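Local coordinates for protein endoglucanase, family GH5 (Zobellia galactanivorans, PDB 6GL2) that hydrolyses hemicellulose, probably acting on mixed-linked beta-glucan, as a family 5 glycoside hydrolase of a marine bacterium, at residues P14-V18 with N268-V272; H177-D182 with P216-K220; H227-P231 with A251-E255; Q233-D237 with W276-F280. All coordinates share one frame; numbering follows the deposited sequence.

Contact 1. Residues P14-V18 with N268-V272; sequences PKEFV and NRAVV
Ala270 presses its methyl group into the side of helix 14-20, and the tight half of the contact is built round that one carbon. Ala270 CB lies 3.6 Å from Pro14 O and 3.7 Å from Lys15 CA, so backbone and side chains share the packing, and the small residue suits a chain that passes a helix this closely (Lys15 CA to Ala270 CA 4.8 Å). Val18 fills the next position with both its branches. Val18 CG2, held anti to the carbonyl carbon, reaches Ala270 CB at 3.7 Å and then Val272 CG2 at 3.9 Å, while CG1 comes against Val271 O. Branched valines suit this buried corner, where Ile223 and Cys304 of the two neighbouring strands add to the cover.

Helix 14-20 here lies across the N-terminal end of the eight-stranded (beta/alpha) barrel, at the mouth where strand 271-276 begins. Toward solvent the packing gives way to long, polar side chains. Lys15 lays its CG on Ala270 CB at 3.8 Å and then runs on fully extended past the carbonyl of Arg269, with Lys15 CE 3.5 Å from Arg269 O. In the conformer given, Lys15 NZ passes close to the exposed Asn268 side chain and bonds Ile264 O of helix 246-266, though a second conformer makes this less than certain. Arg269 points its CB away from the helix, and its guanidinium group binds Asp219 O and Val222 O instead.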
# COMPACT_ATOMS: atom_id res chain seq x y z
N PRO A 14 5.61 5.80 -15.54
CA PRO A 14 5.58 4.99 -14.29
C PRO A 14 6.80 4.19 -13.93
O PRO A 14 7.23 4.19 -12.79
CB PRO A 14 4.36 4.11 -14.47
CG PRO A 14 3.46 4.88 -15.33
CD PRO A 14 4.40 5.61 -16.30
N LYS A 15 7.52 3.57 -14.88
CA LYS A 15 8.63 2.75 -14.45
C LYS A 15 9.77 3.60 -13.85
O LYS A 15 10.45 3.20 -12.88
CB LYS A 15 9.14 1.84 -15.55
CG LYS A 15 8.13 0.73 -15.87
CD LYS A 15 8.63 -0.30 -16.86
CE LYS A 15 7.59 -1.40 -17.12
NZ LYS A 15 8.07 -2.23 -18.29
N GLU A 16 10.03 4.91 -14.46
CA GLU A 16 11.03 5.76 -13.88
C GLU A 16 10.54 6.35 -12.53
O GLU A 16 11.36 6.59 -11.66
CB GLU A 16 11.43 6.83 -14.87
CG GLU A 16 12.57 7.69 -14.39
CD GLU A 16 13.84 6.93 -13.96
OE1 GLU A 16 14.37 6.02 -14.68
OE2 GLU A 16 14.32 7.24 -12.83
N PHE A 17 9.27 6.69 -12.48
CA PHE A 17 8.67 7.16 -11.20
C PHE A 17 8.87 6.12 -10.10
O PHE A 17 9.33 6.51 -8.99
CB PHE A 17 7.25 7.43 -11.50
CG PHE A 17 6.49 8.07 -10.36
CD1 PHE A 17 5.90 7.29 -9.34
CD2 PHE A 17 6.28 9.45 -10.31
CE1 PHE A 17 5.20 7.89 -8.31
CE2 PHE A 17 5.58 10.06 -9.29
CZ PHE A 17 5.01 9.24 -8.30
N VAL A 18 8.66 4.86 -10.35
CA VAL A 18 8.80 3.87 -9.34
C VAL A 18 10.22 3.69 -8.89
O VAL A 18 10.53 3.44 -7.77
CB VAL A 18 8.08 2.53 -9.74
CG1 VAL A 18 8.47 1.35 -8.88
CG2 VAL A 18 6.57 2.76 -9.74
N ASN A 268 3.72 -4.06 -19.55
CA ASN A 268 4.42 -2.78 -19.53
C ASN A 268 3.96 -1.81 -18.44
O ASN A 268 3.59 -0.67 -18.74
CB ASN A 268 4.34 -2.11 -20.93
CG ASN A 268 5.27 -0.89 -21.03
OD1 ASN A 268 5.00 0.05 -21.82
ND2 ASN A 268 6.32 -0.85 -20.20
N ARG A 269 3.86 -2.41 -17.25
CA ARG A 269 3.45 -1.65 -16.07
C ARG A 269 4.53 -1.69 -15.02
O ARG A 269 5.21 -2.68 -14.83
CB ARG A 269 2.22 -2.22 -15.48
CG ARG A 269 0.99 -2.14 -16.32
CD ARG A 269 0.40 -0.75 -16.25
NE ARG A 269 -0.63 -0.51 -17.25
CZ ARG A 269 -1.14 0.67 -17.49
NH1 ARG A 269 -0.88 1.72 -16.70
NH2 ARG A 269 -2.02 0.79 -18.47
N ALA A 270 4.59 -0.65 -14.17
CA ALA A 270 5.49 -0.64 -13.03
C ALA A 270 4.71 -1.17 -11.80
O ALA A 270 3.50 -1.15 -11.81
CB ALA A 270 5.95 0.82 -12.78
N VAL A 271 5.48 -1.69 -10.86
CA VAL A 271 4.97 -2.35 -9.68
C VAL A 271 5.54 -1.74 -8.43
O VAL A 271 6.75 -1.61 -8.23
CB VAL A 271 5.26 -3.86 -9.72
CG1 VAL A 271 4.62 -4.58 -8.51
CG2 VAL A 271 4.69 -4.46 -11.04
N VAL A 272 4.60 -1.50 -7.47
CA VAL A 272 4.98 -1.15 -6.04
C VAL A 272 4.52 -2.28 -5.14
O VAL A 272 3.34 -2.64 -5.16
CB VAL A 272 4.36 0.18 -5.67
CG1 VAL A 272 4.62 0.45 -4.19
CG2 VAL A 272 4.93 1.32 -6.45

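Contact 2. Residues H177-D182 with P216-K220; sequences HQVSVD and PNGDK
Pro216 lays its ring against one turn of helix 167-186, with Pro216 CG 3.6 Å from His177 O and 3.8 Å from Val181 CG2. This compact apolar ring suits a helix flank. Gln178 lies alongside the proline, pointing the contrary way, its bent chain (chi2 77°) bringing the amide over Pro216 CA and CB and close to the amide of Asn217. An alanine here would probably uncover the Pro216 ring and leave the Asn217 amide without its neighbour on that side. Asn217 fixes the outer edge: its ND2 donates to Asp182 OD1 at 2.9 Å in a nearly straight bond (165°), with amide and carboxylate almost coplanar (10° apart).

Further out, Asp219 OD2 touches Val181 CG1 at 3.8 Å. That oxygen is also in a salt bridge with Arg185 of the same helix, while OD1 accepts from Asn221 N, so the carboxylate is held through both oxygens. On the inner side, His177 turns its ring away to bond Thr149 and Ser199, and Val181 also rests on Val198 of strand 196-199. The contact thus ties the helix-to-strand loop leading into strand 222-227 to helix 167-186 of the outer layer, at the N-terminal end of the TIM barrel.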
# COMPACT_ATOMS: atom_id res chain seq x y z
N HIS A 177 -12.21 -0.37 -8.79
CA HIS A 177 -11.07 0.41 -9.27
C HIS A 177 -11.49 1.34 -10.38
O HIS A 177 -10.98 2.48 -10.51
CB HIS A 177 -9.92 -0.47 -9.71
CG HIS A 177 -9.14 -1.05 -8.55
ND1 HIS A 177 -8.59 -0.24 -7.53
CD2 HIS A 177 -8.83 -2.34 -8.23
CE1 HIS A 177 -7.89 -1.01 -6.75
NE2 HIS A 177 -8.05 -2.30 -7.12
N GLN A 178 -12.37 0.86 -11.25
CA GLN A 178 -12.87 1.72 -12.37
C GLN A 178 -13.56 2.96 -11.82
O GLN A 178 -13.20 4.06 -12.29
CB GLN A 178 -13.79 0.89 -13.28
CG GLN A 178 -14.37 1.68 -14.46
CD GLN A 178 -13.46 1.92 -15.59
OE1 GLN A 178 -13.41 3.08 -16.13
NE2 GLN A 178 -12.73 0.93 -16.00
N VAL A 179 -14.45 2.77 -10.88
CA VAL A 179 -15.17 3.90 -10.24
C VAL A 179 -14.15 4.85 -9.64
O VAL A 179 -14.31 6.08 -9.69
CB VAL A 179 -16.13 3.41 -9.15
CG1 VAL A 179 -16.57 4.56 -8.27
CG2 VAL A 179 -17.31 2.72 -9.79
N SER A 180 -13.15 4.33 -8.92
CA SER A 180 -12.21 5.12 -8.13
C SER A 180 -11.28 5.89 -9.02
O SER A 180 -11.04 7.11 -8.83
CB SER A 180 -11.46 4.25 -7.21
OG SER A 180 -12.26 3.54 -6.29
N VAL A 181 -10.67 5.26 -10.00
CA VAL A 181 -9.85 5.99 -10.97
C VAL A 181 -10.65 7.07 -11.67
O VAL A 181 -10.21 8.20 -11.82
CB VAL A 181 -9.14 5.04 -11.95
CG1 VAL A 181 -8.49 5.76 -13.16
CG2 VAL A 181 -8.14 4.15 -11.23
N ASP A 182 -11.83 6.71 -12.16
CA ASP A 182 -12.64 7.68 -12.86
C ASP A 182 -12.93 8.88 -11.95
O ASP A 182 -12.89 10.05 -12.40
CB ASP A 182 -13.92 7.03 -13.38
CG ASP A 182 -13.73 6.11 -14.54
OD1 ASP A 182 -12.73 6.11 -15.22
OD2 ASP A 182 -14.76 5.42 -14.86
N PRO A 216 -8.12 0.45 -15.28
CA PRO A 216 -9.20 1.26 -15.80
C PRO A 216 -8.75 2.15 -16.93
O PRO A 216 -7.75 2.88 -16.83
CB PRO A 216 -9.65 2.09 -14.58
CG PRO A 216 -9.30 1.23 -13.43
CD PRO A 216 -8.02 0.55 -13.79
N ASN A 217 -9.43 1.96 -18.06
CA ASN A 217 -9.21 2.79 -19.25
C ASN A 217 -7.85 2.64 -19.90
O ASN A 217 -7.45 3.49 -20.73
CB ASN A 217 -9.49 4.24 -18.95
CG ASN A 217 -10.74 4.42 -18.12
OD1 ASN A 217 -11.78 3.94 -18.48
ND2 ASN A 217 -10.64 5.18 -17.02
N GLY A 218 -7.07 1.65 -19.49
CA GLY A 218 -5.68 1.63 -19.87
C GLY A 218 -4.82 2.80 -19.42
O GLY A 218 -3.74 3.09 -19.94
N ASP A 219 -5.30 3.49 -18.38
CA ASP A 219 -4.71 4.72 -17.87
C ASP A 219 -3.21 4.59 -17.73
O ASP A 219 -2.70 3.74 -17.00
CB ASP A 219 -5.37 5.02 -16.53
CG ASP A 219 -5.00 6.37 -15.94
OD1 ASP A 219 -3.82 6.73 -15.82
OD2 ASP A 219 -6.00 7.12 -15.62
N LYS A 220 -2.47 5.43 -18.46
CA LYS A 220 -1.08 5.27 -18.52
C LYS A 220 -0.34 5.66 -17.25
O LYS A 220 0.79 5.33 -17.10
CB LYS A 220 -0.51 6.07 -19.70
CG LYS A 220 -0.46 7.54 -19.49
CD LYS A 220 0.21 8.26 -20.69
CE LYS A 220 -0.04 9.75 -20.66
NZ LYS A 220 0.58 10.46 -19.50

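Contact 3. Residues H227-P231 with A251-E255; sequences HSYFP and ALLAE
The ring of Phe230 lies beneath the side chain of Glu255, whose aliphatic part covers one face: Glu255 CB stands 4.0 Å from the ring centroid and only 17° off the normal, a CH-pi contact. Ring and carboxylate planes are 16° apart, so the acid runs on nearly parallel to the aromatic surface. The bend in Glu255 at chi2 carries its OE1 to Ser228, whose OG donates at 2.7 Å, arriving on the anti side and 34° out of the carboxylate plane. Thr205 and a salt bridge to Lys258 add to the grip on this buried acid.

Leu252 and Phe230 run antiparallel, side by side, bringing Leu252 CD1 to 3.7 Å from Phe230 CD1. At the far end of the ring, Phe230 CZ reaches Ala251 O at 3.6 Å and its CE1 meets Ala251 CB at 4.0 Å; the small alanine lets the ring come so near the helix backbone. A serine in place of Phe230 would probably open a gap between Ala251, Leu252 and Glu255 and leave the stem of the glutamate without its flat support. Joining the loop after strand 222-227 to helix 246-266, the packing belongs to the C-terminal rim of the TIM barrel, the end where family 5 enzymes carry their active site.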
# COMPACT_ATOMS: atom_id res chain seq x y z
N HIS A 227 0.88 -6.96 -2.73
CA HIS A 227 1.50 -7.22 -1.46
C HIS A 227 1.95 -8.67 -1.48
O HIS A 227 1.16 -9.56 -1.87
CB HIS A 227 0.52 -7.01 -0.32
CG HIS A 227 -0.08 -5.60 -0.25
ND1 HIS A 227 -1.08 -5.28 0.59
CD2 HIS A 227 0.28 -4.49 -0.91
CE1 HIS A 227 -1.36 -3.95 0.39
NE2 HIS A 227 -0.54 -3.47 -0.45
N SER A 228 3.12 -8.98 -0.96
CA SER A 228 3.63 -10.39 -0.93
C SER A 228 4.53 -10.61 0.26
O SER A 228 5.70 -10.25 0.23
CB SER A 228 4.36 -10.66 -2.19
OG SER A 228 4.60 -12.13 -2.14
N TYR A 229 3.92 -11.12 1.31
CA TYR A 229 4.64 -11.46 2.51
C TYR A 229 5.31 -12.86 2.37
O TYR A 229 4.95 -13.78 3.05
CB TYR A 229 3.78 -11.41 3.71
CG TYR A 229 3.24 -10.03 4.14
CD1 TYR A 229 2.13 -9.48 3.53
CD2 TYR A 229 3.89 -9.28 5.10
CE1 TYR A 229 1.63 -8.27 3.96
CE2 TYR A 229 3.39 -8.05 5.51
CZ TYR A 229 2.30 -7.57 4.95
OH TYR A 229 1.83 -6.35 5.46
N PHE A 230 6.17 -12.95 1.40
CA PHE A 230 6.71 -14.21 0.89
C PHE A 230 8.03 -14.52 1.61
O PHE A 230 8.91 -13.72 1.63
CB PHE A 230 6.98 -14.12 -0.62
CG PHE A 230 7.18 -15.48 -1.24
CD1 PHE A 230 8.39 -16.16 -1.04
CD2 PHE A 230 6.15 -16.16 -1.82
CE1 PHE A 230 8.55 -17.46 -1.52
CE2 PHE A 230 6.33 -17.43 -2.33
CZ PHE A 230 7.54 -18.10 -2.16
N PRO A 231 8.15 -15.74 2.19
CA PRO A 231 7.16 -16.82 2.24
C PRO A 231 6.29 -16.72 3.48
O PRO A 231 6.81 -16.39 4.53
CB PRO A 231 8.02 -18.10 2.26
CG PRO A 231 9.19 -17.64 3.08
CD PRO A 231 9.44 -16.20 2.70
N ALA A 251 12.72 -19.85 -4.34
CA ALA A 251 11.30 -19.69 -4.24
C ALA A 251 10.90 -18.20 -4.21
O ALA A 251 9.95 -17.82 -4.88
CB ALA A 251 10.74 -20.41 -3.07
N LEU A 252 11.67 -17.38 -3.53
CA LEU A 252 11.34 -15.94 -3.49
C LEU A 252 11.61 -15.24 -4.81
O LEU A 252 10.82 -14.45 -5.31
CB LEU A 252 12.10 -15.31 -2.33
CG LEU A 252 11.91 -13.82 -2.12
CD1 LEU A 252 10.47 -13.32 -2.14
CD2 LEU A 252 12.63 -13.40 -0.89
N LEU A 253 12.67 -15.65 -5.51
CA LEU A 253 12.96 -15.08 -6.78
C LEU A 253 11.87 -15.55 -7.79
O LEU A 253 11.50 -14.79 -8.70
CB LEU A 253 14.35 -15.46 -7.31
CG LEU A 253 15.52 -14.91 -6.54
CD1 LEU A 253 16.79 -15.25 -7.33
CD2 LEU A 253 15.37 -13.37 -6.42
N ALA A 254 11.34 -16.77 -7.65
CA ALA A 254 10.31 -17.24 -8.55
C ALA A 254 9.05 -16.41 -8.37
O ALA A 254 8.35 -16.08 -9.30
CB ALA A 254 9.98 -18.71 -8.32
N GLU A 255 8.69 -16.10 -7.12
CA GLU A 255 7.56 -15.19 -6.80
C GLU A 255 7.73 -13.85 -7.47
O GLU A 255 6.83 -13.34 -8.15
CB GLU A 255 7.44 -15.10 -5.26
CG GLU A 255 6.52 -14.02 -4.70
CD GLU A 255 5.08 -14.31 -4.90
OE1 GLU A 255 4.24 -13.41 -4.53
OE2 GLU A 255 4.65 -15.39 -5.48

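Contact 4. Residues Q233-D237 with W276-F280; sequences QFCLD and WGSTF
At the C-terminal rim of the TIM barrel, the loop that follows strand 271-276 meets the short helix 232-237 of the preceding beta-alpha connection, chiefly through Cys235 and Thr279. Thr279 N donates to Cys235 O at 2.9 Å (152° at the hydrogen). The helix makes a wider, pi-type turn here. A water gives a second link, donating to Phe234 O at 2.8 Å and to Thr279 O at 2.7 Å while sitting over the centre of one face of the Phe234 ring.

Packing is close beside these bonds. Cys235 SG, placed anti to its own carbonyl carbon (chi1 -63°), lies 3.2 Å from Gly277 O, and the small cysteine fits beside that carbonyl. Gly277 adopts backbone angles at which a CB would collide with the preceding carbonyl, which calls for a glycine. Thr279 CG2 covers Cys235 O at 3.4 Å, and Ser278 CB meets Phe234 CE2 at 3.7 Å. The Phe234 side chain is close to that of Asp240, which binds magnesium in another structure of this protein. Phe234 and Cys235 also pack against His290 of helix 284-301, Arg287 of that helix holds Ser278 O, and Ser278 leans on Trp307 of strand 304-307.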
# COMPACT_ATOMS: atom_id res chain seq x y z
N GLN A 233 4.86 -18.62 5.59
CA GLN A 233 5.11 -19.42 6.77
C GLN A 233 6.14 -18.77 7.73
O GLN A 233 6.03 -18.89 8.93
CB GLN A 233 5.69 -20.76 6.32
CG GLN A 233 4.68 -21.60 5.56
CD GLN A 233 4.73 -21.43 4.07
OE1 GLN A 233 5.28 -20.45 3.47
NE2 GLN A 233 4.14 -22.45 3.38
N PHE A 234 7.12 -18.12 7.14
CA PHE A 234 8.15 -17.31 7.83
C PHE A 234 7.62 -15.92 8.16
O PHE A 234 7.79 -15.43 9.27
CB PHE A 234 9.34 -17.21 6.95
CG PHE A 234 10.45 -16.40 7.51
CD1 PHE A 234 11.33 -16.94 8.44
CD2 PHE A 234 10.72 -15.06 7.14
CE1 PHE A 234 12.37 -16.22 9.00
CE2 PHE A 234 11.76 -14.35 7.67
CZ PHE A 234 12.59 -14.91 8.62
N CYS A 235 6.94 -15.28 7.25
CA CYS A 235 6.61 -13.87 7.39
C CYS A 235 5.38 -13.56 8.23
O CYS A 235 5.34 -12.56 8.94
CB CYS A 235 6.49 -13.19 6.04
SG CYS A 235 7.93 -13.13 5.04
N LEU A 236 4.35 -14.39 8.05
CA LEU A 236 3.06 -14.18 8.69
C LEU A 236 2.71 -15.14 9.77
O LEU A 236 2.28 -14.71 10.87
CB LEU A 236 1.95 -14.19 7.63
CG LEU A 236 1.99 -13.08 6.56
CD1 LEU A 236 0.86 -13.21 5.55
CD2 LEU A 236 1.99 -11.71 7.24
N ASP A 237 2.87 -16.41 9.51
CA ASP A 237 2.36 -17.40 10.47
C ASP A 237 3.29 -17.66 11.64
O ASP A 237 2.81 -18.08 12.71
CB ASP A 237 2.14 -18.73 9.79
CG ASP A 237 1.00 -18.72 8.84
OD1 ASP A 237 0.24 -17.68 8.82
OD2 ASP A 237 0.89 -19.76 8.12
N TRP A 276 5.18 -5.76 2.50
CA TRP A 276 5.90 -7.03 2.70
C TRP A 276 6.60 -6.91 4.02
O TRP A 276 6.55 -5.84 4.67
CB TRP A 276 6.92 -7.27 1.57
CG TRP A 276 8.03 -6.31 1.59
CD1 TRP A 276 8.01 -4.98 1.17
CD2 TRP A 276 9.33 -6.50 2.15
NE1 TRP A 276 9.21 -4.39 1.41
CE2 TRP A 276 10.06 -5.27 1.99
CE3 TRP A 276 10.00 -7.60 2.62
CZ2 TRP A 276 11.41 -5.15 2.36
CZ3 TRP A 276 11.34 -7.49 3.04
CH2 TRP A 276 12.05 -6.28 2.85
N GLY A 277 7.25 -7.98 4.47
CA GLY A 277 8.05 -8.02 5.65
C GLY A 277 7.83 -9.27 6.44
O GLY A 277 7.19 -10.19 5.93
N SER A 278 8.47 -9.34 7.60
CA SER A 278 8.33 -10.54 8.44
C SER A 278 8.02 -10.17 9.83
O SER A 278 8.54 -9.18 10.34
CB SER A 278 9.63 -11.41 8.37
OG SER A 278 10.73 -10.64 8.81
N THR A 279 7.23 -10.95 10.50
CA THR A 279 6.91 -10.77 11.91
C THR A 279 8.12 -11.30 12.74
O THR A 279 8.90 -12.12 12.26
CB THR A 279 5.61 -11.50 12.24
OG1 THR A 279 5.06 -10.92 13.44
CG2 THR A 279 5.73 -13.05 12.31
N PHE A 280 8.27 -10.75 13.90
CA PHE A 280 9.31 -11.17 14.77
C PHE A 280 9.04 -12.57 15.32
O PHE A 280 8.07 -12.79 16.03
CB PHE A 280 9.49 -10.22 15.97
CG PHE A 280 10.69 -10.57 16.79
CD1 PHE A 280 11.97 -10.51 16.26
CD2 PHE A 280 10.49 -11.08 18.04
CE1 PHE A 280 13.06 -10.91 17.03
CE2 PHE A 280 11.60 -11.52 18.79
CZ PHE A 280 12.83 -11.38 18.29
O HOH W 1 9.42 -14.67 11.45

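How the contacts relate
Contacts 1 and 2 lie toward the N-terminal end of the barrel, contacts 3 and 4 at its C-terminal rim; contacts 2 and 4 are on opposite sides of the chain's centre. Contacts 1 and 2 are partly buried, each grading from apolar packing to a polar margin, and Arg269 joins them by bonding Asp219 O. Contacts 3 and 4 are buried and adjacent, Tyr229 O packing on Cys235 CB. Strand 271-276 serves two contacts: contact 1 uses its start, contact 4 the loop beyond its end. Chemistry differs too: contact 1 relies on aliphatic packing, contact 2 on a proline ring edged by an amide-carboxylate pair, contact 3 on an aromatic face and a buried acid, contact 4 on backbone and water.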